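Local coordinates for protein ferritin (Ulva pertusa, PDB 3VNX) that probably oxidises ferrous iron and stores the product as a mineral inside a hollow protein shell of 24 subunits, at residues Met92-Gln97 against Gly102-Lys107; Val180-Arg185 against Tyr193-Glu198. All blocks are in the same frame, centred on the assembly; numbering follows the deposited sequence.

Contact 1: residues Met92-Gln97 against Gly102-Lys107; sequences MLMDYQ and GRVELK
The contact joins the last turns of helix 73-99, one of the four long helices of the ferritin bundle, to the start of the long loop that leads to helix 123-151. Gln97 meets Gly102, Arg103 and Val104; Met94 meets Val104 and Leu106. The chain turns sharply after the helix. Gly102 N gives Gln97 O a weak hydrogen bond of 2.9 Å, strongly bent at 117°.

The Gln97 side chain does more. Gln97 CG is anti to the backbone N (chi1 -175°) and lies over the loop backbone, 3.6 Å from Gly102 C. The chain then bends at chi2 and swings the amide alongside Gly102 and Arg103. Gln97 OE1 lies 3.7 Å from Gly102 CA. The polar partners of the amide are outside the two segments: OE1 bonds Tyr36 OH, and NE2 bonds Glu41 O and Asn45 OD1. Asn45 also binds the loop, through Arg103 O and Glu105 N, so one residue of helix 38-66 bonds both sides of the contact. An alanine at Gln97 is likely to leave Tyr36 OH and Glu41 O without these amide partners and to open a gap over the Gly102-Arg103 backbone.

One turn back, Met94 and Val104 cross at about a right angle. Ser63 of a second subunit packs on both. Val104 CG2 sits 3.7 Å from Met94 CB. The bend at the thioether end carries Met94 CE to the other branch of the valine, 3.9 Å from Val104 CG1, with Leu106 CD2 a looser neighbour 4.4 Å from Met94 CE.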
ATOM      1  N   MET A  92     -38.676  24.161  -0.501  1.00 43.71           N
ATOM      2  CA  MET A  92     -38.200  24.527  -1.839  0.54 47.40           C
ATOM      3  C   MET A  92     -39.083  25.640  -2.416  1.00 49.87           C
ATOM      4  O   MET A  92     -38.608  26.553  -3.118  1.00 44.22           O
ATOM      5  CB  MET A  92     -38.194  23.299  -2.779  0.54 46.76           C
ATOM      6  CG  MET A  92     -37.223  22.167  -2.385  0.54 48.35           C
ATOM      7  SD  MET A  92     -37.742  20.480  -2.854  0.54 61.07           S
ATOM      8  CE  MET A  92     -37.461  20.463  -4.627  0.54 45.28           C
ATOM      9  N   LEU A  93     -40.379  25.554  -2.125  1.00 43.77           N
ATOM     10  CA  LEU A  93     -41.305  26.573  -2.610  1.00 49.70           C
ATOM     11  C   LEU A  93     -40.992  27.889  -1.920  1.00 42.36           C
ATOM     12  O   LEU A  93     -40.950  28.930  -2.562  1.00 44.81           O
ATOM     13  CB  LEU A  93     -42.758  26.156  -2.384  1.00 47.65           C
ATOM     14  CG  LEU A  93     -43.200  25.025  -3.315  1.00 46.48           C
ATOM     15  CD1 LEU A  93     -44.445  24.341  -2.781  1.00 48.60           C
ATOM     16  CD2 LEU A  93     -43.423  25.576  -4.725  1.00 39.55           C
ATOM     17  N   MET A  94     -40.731  27.828  -0.619  1.00 38.84           N
ATOM     18  CA  MET A  94     -40.387  29.023   0.142  1.00 44.95           C
ATOM     19  C   MET A  94     -39.103  29.622  -0.397  1.00 40.10           C
ATOM     20  O   MET A  94     -38.983  30.844  -0.569  1.00 39.03           O
ATOM     21  CB  MET A  94     -40.264  28.683   1.629  1.00 39.36           C
ATOM     22  CG  MET A  94     -41.548  28.069   2.190  1.00 41.39           C
ATOM     23  SD  MET A  94     -41.381  27.254   3.784  1.00 43.89           S
ATOM     24  CE  MET A  94     -40.869  28.642   4.817  1.00 43.18           C
ATOM     25  N   ASP A  95     -38.150  28.750  -0.690  1.00 40.26           N
ATOM     26  CA  ASP A  95     -36.890  29.178  -1.270  1.00 33.97           C
ATOM     27  C   ASP A  95     -37.105  29.926  -2.596  1.00 40.25           C
ATOM     28  O   ASP A  95     -36.536  30.995  -2.826  1.00 37.88           O
ATOM     29  CB  ASP A  95     -35.985  27.970  -1.464  1.00 39.40           C
ATOM     30  CG  ASP A  95     -34.726  28.304  -2.242  1.00 48.70           C
ATOM     31  OD1 ASP A  95     -33.911  29.120  -1.749  1.00 53.29           O
ATOM     32  OD2 ASP A  95     -34.549  27.750  -3.347  1.00 45.48           O
ATOM     33  N   TYR A  96     -37.935  29.377  -3.470  1.00 38.22           N
ATOM     34  CA  TYR A  96     -38.208  30.074  -4.719  1.00 46.28           C
ATOM     35  C   TYR A  96     -38.885  31.414  -4.452  1.00 44.47           C
ATOM     36  O   TYR A  96     -38.576  32.411  -5.115  1.00 42.79           O
ATOM     37  CB  TYR A  96     -39.049  29.227  -5.691  1.00 41.38           C
ATOM     38  CG  TYR A  96     -38.981  29.760  -7.106  1.00 46.10           C
ATOM     39  CD1 TYR A  96     -37.847  29.532  -7.892  1.00 42.36           C
ATOM     40  CD2 TYR A  96     -40.033  30.524  -7.655  1.00 39.07           C
ATOM     41  CE1 TYR A  96     -37.746  30.037  -9.194  1.00 45.38           C
ATOM     42  CE2 TYR A  96     -39.944  31.036  -8.966  1.00 42.11           C
ATOM     43  CZ  TYR A  96     -38.796  30.783  -9.727  1.00 42.68           C
ATOM     44  OH  TYR A  96     -38.676  31.260 -11.012  1.00 47.98           O
ATOM     45  N   GLN A  97     -39.802  31.430  -3.481  1.00 38.98           N
ATOM     46  CA  GLN A  97     -40.553  32.638  -3.154  1.00 41.89           C
ATOM     47  C   GLN A  97     -39.609  33.807  -2.881  1.00 43.88           C
ATOM     48  O   GLN A  97     -39.707  34.859  -3.518  1.00 40.58           O
ATOM     49  CB  GLN A  97     -41.473  32.413  -1.954  1.00 37.18           C
ATOM     50  CG  GLN A  97     -42.376  33.601  -1.647  1.00 46.46           C
ATOM     51  CD  GLN A  97     -43.586  33.690  -2.586  1.00 52.27           C
ATOM     52  OE1 GLN A  97     -43.460  34.083  -3.755  1.00 47.59           O
ATOM     53  NE2 GLN A  97     -44.769  33.322  -2.070  1.00 44.78           N
ATOM     54  N   GLY A 102     -40.610  37.557  -3.799  1.00 43.15           N
ATOM     55  CA  GLY A 102     -41.869  37.381  -3.099  1.00 47.62           C
ATOM     56  C   GLY A 102     -41.668  37.165  -1.609  1.00 44.56           C
ATOM     57  O   GLY A 102     -40.551  36.933  -1.160  1.00 49.92           O
ATOM     58  N   ARG A 103     -42.741  37.248  -0.835  1.00 42.56           N
ATOM     59  CA  ARG A 103     -42.634  36.993   0.600  1.00 53.84           C
ATOM     60  C   ARG A 103     -43.453  35.785   1.054  1.00 51.57           C
ATOM     61  O   ARG A 103     -44.614  35.620   0.677  1.00 47.73           O
ATOM     62  CB  ARG A 103     -42.958  38.249   1.415  1.00 47.51           C
ATOM     63  CG  ARG A 103     -42.170  39.436   0.906  1.00 56.96           C
ATOM     64  CD  ARG A 103     -41.887  40.510   1.950  1.00 51.64           C
ATOM     65  NE  ARG A 103     -40.975  41.512   1.385  1.00 61.05           N
ATOM     66  CZ  ARG A 103     -41.145  42.831   1.471  1.00 64.31           C
ATOM     67  NH1 ARG A 103     -42.194  43.318   2.122  1.00 48.54           N
ATOM     68  NH2 ARG A 103     -40.263  43.664   0.913  1.00 53.90           N
ATOM     69  N   VAL A 104     -42.820  34.932   1.851  1.00 49.77           N
ATOM     70  CA  VAL A 104     -43.472  33.735   2.347  1.00 43.11           C
ATOM     71  C   VAL A 104     -44.549  34.084   3.382  1.00 48.92           C
ATOM     72  O   VAL A 104     -44.300  34.816   4.339  1.00 48.08           O
ATOM     73  CB  VAL A 104     -42.435  32.766   2.975  1.00 42.91           C
ATOM     74  CG1 VAL A 104     -43.126  31.699   3.865  1.00 38.75           C
ATOM     75  CG2 VAL A 104     -41.560  32.131   1.886  1.00 43.37           C
ATOM     76  N   GLU A 105     -45.753  33.571   3.184  1.00 44.68           N
ATOM     77  CA  GLU A 105     -46.741  33.616   4.244  1.00 50.39           C
ATOM     78  C   GLU A 105     -47.091  32.201   4.669  1.00 48.77           C
ATOM     79  O   GLU A 105     -47.564  31.403   3.860  1.00 47.02           O
ATOM     80  CB  GLU A 105     -48.011  34.326   3.797  1.00 50.32           C
ATOM     81  CG  GLU A 105     -49.053  34.341   4.900  1.00 56.39           C
ATOM     82  CD  GLU A 105     -50.408  34.813   4.435  1.00 66.00           C
ATOM     83  OE1 GLU A 105     -51.127  35.420   5.259  1.00 69.21           O
ATOM     84  OE2 GLU A 105     -50.753  34.572   3.257  1.00 65.57           O
ATOM     85  N   LEU A 106     -46.858  31.890   5.936  1.00 41.65           N
ATOM     86  CA  LEU A 106     -47.182  30.571   6.452  1.00 48.01           C
ATOM     87  C   LEU A 106     -48.562  30.619   7.077  1.00 50.71           C
ATOM     88  O   LEU A 106     -48.878  31.514   7.864  1.00 47.59           O
ATOM     89  CB  LEU A 106     -46.141  30.105   7.480  1.00 50.36           C
ATOM     90  CG  LEU A 106     -44.827  29.563   6.914  1.00 50.29           C
ATOM     91  CD1 LEU A 106     -43.908  29.089   8.029  1.00 43.30           C
ATOM     92  CD2 LEU A 106     -45.108  28.437   5.921  1.00 45.38           C
ATOM     93  N   LYS A 107     -49.374  29.634   6.728  1.00 50.32           N
ATOM     94  CA  LYS A 107     -50.773  29.621   7.108  1.00 51.95           C
ATOM     95  C   LYS A 107     -51.040  28.592   8.205  1.00 50.44           C
ATOM     96  O   LYS A 107     -50.153  27.829   8.577  1.00 53.90           O
ATOM     97  CB  LYS A 107     -51.613  29.347   5.868  1.00 50.42           C
ATOM     98  CG  LYS A 107     -51.405  30.386   4.776  1.00 49.12           C
ATOM     99  CD  LYS A 107     -52.228  30.057   3.534  1.00 60.27           C
ATOM    100  CE  LYS A 107     -52.478  31.300   2.682  1.00 65.78           C
ATOM    101  NZ  LYS A 107     -53.177  30.959   1.406  1.00 68.68           N
TER

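Contact 2: residues Val180-Arg185 against Tyr193-Glu198; sequences VSQLRR and YLLDQE
Gln182 holds its CG anti to its carbonyl carbon (chi1 -74°), and Leu183 makes the same choice. Both chains leave helix 180-185 beside the backbone N, and the base of Gln182 and the branched end of Leu183 both touch Leu195. Leu195 comes in from the facing helix. It is modelled in two conformers, and all its distances here are those of one of them. In that conformer Leu195 CD1 reaches the base of the glutamine, 3.6 Å from Gln182 CB. The same methyl meets the branch point of the leucine, with Leu183 CG 3.7 Å from Leu195 CD1. The second branch turns to the amide end: Leu195 CD2 lies 3.7 Å from Gln182 NE2.

The backbones run nearly antiparallel, with 151° between the short axes and 10.6 Å at closest approach. Only seven residues, all helical, separate the segments, yet the two run in roughly opposite directions, so the chain reverses between them. This matches the ferritin fold, in which the fourth long helix of the bundle is followed by a short C-terminal helix that lines a four-fold channel of the shell. Leu183 also packs on Leu125 and Met128 of helix 123-151, which joins the contact to the bundle core.

Beyond Leu195, the extended chain of Glu198 crosses the end of Gln182 at about a right angle. Glu198 OE2 is 4.0 Å from Gln182 OE1, too far for a bond, and the amide and carboxylate planes are 83° apart. The carboxylate is held from another chain: Glu198 OE2 is hydrogen-bonded to Tyr193 OH of a neighbouring subunit. The same tyrosine also packs on Gln182.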
ATOM      1  N   VAL A 180     -50.798   0.391  -3.930  1.00 44.08           N
ATOM      2  CA  VAL A 180     -52.215   0.075  -3.803  1.00 47.24           C
ATOM      3  C   VAL A 180     -52.517  -1.227  -4.535  1.00 47.41           C
ATOM      4  O   VAL A 180     -53.149  -2.136  -3.986  1.00 42.54           O
ATOM      5  CB  VAL A 180     -53.109   1.219  -4.342  1.00 47.03           C
ATOM      6  CG1 VAL A 180     -54.540   0.753  -4.499  1.00 40.34           C
ATOM      7  CG2 VAL A 180     -53.040   2.432  -3.415  1.00 40.39           C
ATOM      8  N   SER A 181     -52.040  -1.315  -5.772  1.00 45.81           N
ATOM      9  CA  SER A 181     -52.210  -2.521  -6.562  1.00 42.20           C
ATOM     10  C   SER A 181     -51.643  -3.735  -5.810  1.00 52.49           C
ATOM     11  O   SER A 181     -52.260  -4.810  -5.790  1.00 46.24           O
ATOM     12  CB  SER A 181     -51.533  -2.352  -7.921  1.00 39.22           C
ATOM     13  OG  SER A 181     -51.418  -3.595  -8.582  1.00 44.31           O
ATOM     14  N   GLN A 182     -50.477  -3.566  -5.185  1.00 42.04           N
ATOM     15  CA  GLN A 182     -49.853  -4.672  -4.471  1.00 43.38           C
ATOM     16  C   GLN A 182     -50.665  -5.121  -3.246  1.00 45.53           C
ATOM     17  O   GLN A 182     -50.870  -6.326  -3.020  1.00 41.65           O
ATOM     18  CB  GLN A 182     -48.433  -4.296  -4.054  1.00 44.35           C
ATOM     19  CG  GLN A 182     -47.458  -4.278  -5.208  1.00 52.58           C
ATOM     20  CD  GLN A 182     -46.072  -3.829  -4.789  1.00 56.91           C
ATOM     21  OE1 GLN A 182     -45.070  -4.359  -5.271  1.00 61.64           O
ATOM     22  NE2 GLN A 182     -46.007  -2.852  -3.883  1.00 48.68           N
ATOM     23  N   LEU A 183     -51.118  -4.159  -2.449  1.00 37.03           N
ATOM     24  CA  LEU A 183     -51.872  -4.488  -1.244  1.00 40.01           C
ATOM     25  C   LEU A 183     -53.170  -5.214  -1.613  1.00 46.14           C
ATOM     26  O   LEU A 183     -53.549  -6.205  -0.979  1.00 41.50           O
ATOM     27  CB  LEU A 183     -52.129  -3.229  -0.417  1.00 42.75           C
ATOM     28  CG  LEU A 183     -50.897  -2.796   0.386  1.00 48.40           C
ATOM     29  CD1 LEU A 183     -51.104  -1.462   1.102  1.00 44.26           C
ATOM     30  CD2 LEU A 183     -50.546  -3.893   1.378  1.00 37.58           C
ATOM     31  N   ARG A 184     -53.822  -4.726  -2.664  1.00 38.49           N
ATOM     32  CA  ARG A 184     -54.992  -5.385  -3.222  1.00 48.81           C
ATOM     33  C   ARG A 184     -54.674  -6.810  -3.672  1.00 47.65           C
ATOM     34  O   ARG A 184     -55.462  -7.718  -3.440  1.00 44.67           O
ATOM     35  CB  ARG A 184     -55.564  -4.574  -4.391  1.00 42.13           C
ATOM     36  CG  ARG A 184     -56.150  -3.225  -3.978  1.00 41.46           C
ATOM     37  CD  ARG A 184     -56.829  -2.517  -5.143  1.00 47.39           C
ATOM     38  NE  ARG A 184     -57.691  -1.412  -4.712  1.00 48.27           N
ATOM     39  CZ  ARG A 184     -58.694  -0.920  -5.436  1.00 48.10           C
ATOM     40  NH1 ARG A 184     -58.973  -1.434  -6.630  1.00 43.69           N
ATOM     41  NH2 ARG A 184     -59.419   0.089  -4.972  1.00 49.07           N
ATOM     42  N   ARG A 185     -53.518  -7.008  -4.295  1.00 39.23           N
ATOM     43  CA  ARG A 185     -53.150  -8.331  -4.781  1.00 42.72           C
ATOM     44  C   ARG A 185     -52.917  -9.340  -3.648  1.00 43.91           C
ATOM     45  O   ARG A 185     -53.419 -10.455  -3.705  1.00 44.83           O
ATOM     46  CB  ARG A 185     -51.913  -8.252  -5.691  1.00 40.46           C
ATOM     47  CG  ARG A 185     -51.415  -9.612  -6.202  1.00 43.13           C
ATOM     48  CD  ARG A 185     -50.230  -9.463  -7.178  1.00 46.92           C
ATOM     49  NE  ARG A 185     -50.510  -8.517  -8.253  1.00 42.79           N
ATOM     50  CZ  ARG A 185     -51.142  -8.842  -9.375  1.00 44.17           C
ATOM     51  NH1 ARG A 185     -51.542 -10.090  -9.578  1.00 43.44           N
ATOM     52  NH2 ARG A 185     -51.365  -7.925 -10.301  1.00 42.52           N
ATOM     53  N   TYR A 193     -47.764  -7.912   5.999  1.00 38.16           N
ATOM     54  CA  TYR A 193     -46.493  -8.055   6.698  1.00 43.52           C
ATOM     55  C   TYR A 193     -45.311  -7.988   5.726  1.00 47.08           C
ATOM     56  O   TYR A 193     -44.286  -7.368   6.028  1.00 48.43           O
ATOM     57  CB  TYR A 193     -46.472  -9.354   7.508  1.00 45.94           C
ATOM     58  CG  TYR A 193     -45.114  -9.768   8.035  1.00 48.22           C
ATOM     59  CD1 TYR A 193     -44.297 -10.618   7.297  1.00 46.82           C
ATOM     60  CD2 TYR A 193     -44.657  -9.328   9.277  1.00 52.17           C
ATOM     61  CE1 TYR A 193     -43.060 -11.017   7.771  1.00 54.91           C
ATOM     62  CE2 TYR A 193     -43.411  -9.720   9.764  1.00 54.40           C
ATOM     63  CZ  TYR A 193     -42.618 -10.568   9.001  1.00 59.25           C
ATOM     64  OH  TYR A 193     -41.384 -10.983   9.450  1.00 53.96           O
ATOM     65  N   LEU A 194     -45.464  -8.625   4.566  1.00 42.41           N
ATOM     66  CA  LEU A 194     -44.429  -8.642   3.539  1.00 40.09           C
ATOM     67  C   LEU A 194     -44.195  -7.255   2.986  1.00 49.17           C
ATOM     68  O   LEU A 194     -43.048  -6.819   2.861  1.00 51.27           O
ATOM     69  CB  LEU A 194     -44.801  -9.590   2.401  1.00 41.71           C
ATOM     70  CG  LEU A 194     -44.708 -11.073   2.762  1.00 46.08           C
ATOM     71  CD1 LEU A 194     -45.110 -11.930   1.591  1.00 42.38           C
ATOM     72  CD2 LEU A 194     -43.298 -11.462   3.253  1.00 36.54           C
ATOM     73  N   LEU A 195     -45.282  -6.558   2.663  1.00 43.54           N
ATOM     74  CA  LEU A 195     -45.184  -5.209   2.126  0.60 45.03           C
ATOM     75  C   LEU A 195     -44.636  -4.233   3.163  1.00 46.20           C
ATOM     76  O   LEU A 195     -43.901  -3.311   2.829  1.00 45.48           O
ATOM     77  CB  LEU A 195     -46.536  -4.739   1.590  0.60 45.42           C
ATOM     78  CG  LEU A 195     -46.491  -4.489   0.083  0.60 49.06           C
ATOM     79  CD1 LEU A 195     -47.845  -4.745  -0.558  0.60 49.92           C
ATOM     80  CD2 LEU A 195     -45.995  -3.083  -0.210  0.60 42.44           C
ATOM     81  N   ASP A 196     -44.997  -4.444   4.424  1.00 46.80           N
ATOM     82  CA  ASP A 196     -44.421  -3.649   5.495  1.00 46.81           C
ATOM     83  C   ASP A 196     -42.904  -3.860   5.543  1.00 52.19           C
ATOM     84  O   ASP A 196     -42.147  -2.927   5.793  1.00 43.52           O
ATOM     85  CB  ASP A 196     -45.034  -3.991   6.849  1.00 42.85           C
ATOM     86  CG  ASP A 196     -44.360  -3.231   7.993  1.00 51.04           C
ATOM     87  OD1 ASP A 196     -44.705  -2.049   8.201  1.00 51.02           O
ATOM     88  OD2 ASP A 196     -43.477  -3.799   8.673  1.00 47.33           O
ATOM     89  N   GLN A 197     -42.455  -5.086   5.293  1.00 53.13           N
ATOM     90  CA  GLN A 197     -41.015  -5.349   5.252  1.00 59.49           C
ATOM     91  C   GLN A 197     -40.348  -4.606   4.104  1.00 54.57           C
ATOM     92  O   GLN A 197     -39.277  -4.042   4.267  1.00 60.56           O
ATOM     93  CB  GLN A 197     -40.722  -6.842   5.127  1.00 56.11           C
ATOM     94  CG  GLN A 197     -41.321  -7.664   6.236  1.00 58.99           C
ATOM     95  CD  GLN A 197     -40.287  -8.495   6.948  1.00 73.40           C
ATOM     96  OE1 GLN A 197     -39.989  -8.262   8.124  1.00 76.21           O
ATOM     97  NE2 GLN A 197     -39.725  -9.477   6.241  1.00 73.59           N
ATOM     98  N   GLU A 198     -40.994  -4.622   2.945  1.00 52.48           N
ATOM     99  CA  GLU A 198     -40.490  -3.940   1.762  1.00 61.09           C
ATOM    100  C   GLU A 198     -40.417  -2.419   2.013  1.00 62.33           C
ATOM    101  O   GLU A 198     -39.386  -1.779   1.785  1.00 65.63           O
ATOM    102  CB  GLU A 198     -41.401  -4.258   0.561  1.00 58.17           C
ATOM    103  CG  GLU A 198     -40.746  -4.101  -0.819  1.00 74.02           C
ATOM    104  CD  GLU A 198     -41.760  -3.931  -1.964  1.00 81.54           C
ATOM    105  OE1 GLU A 198     -41.672  -2.907  -2.681  1.00 76.27           O
ATOM    106  OE2 GLU A 198     -42.640  -4.808  -2.155  1.00 66.01           O
TER

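From the N terminus the chain passes two short helices, 11-14 and 16-24, then helix 38-66 and helix 73-99. Contact 1 closes a short loop at the end of helix 73-99 and ties the start of the long loop to helix 123-151 back to it. The chain then passes through helix 123-151 and enters helix 155-201. Near the end of this last element contact 2 closes a second short turn. The two are in series, and neither loop encloses or crosses the other. The centres of contact 1 and contact 2 are about 37 Å apart, on opposite sides of the chain's centre. Contact 1 therefore serves one end of the bundle, and contact 2 the folded-back C-terminal helix at the other.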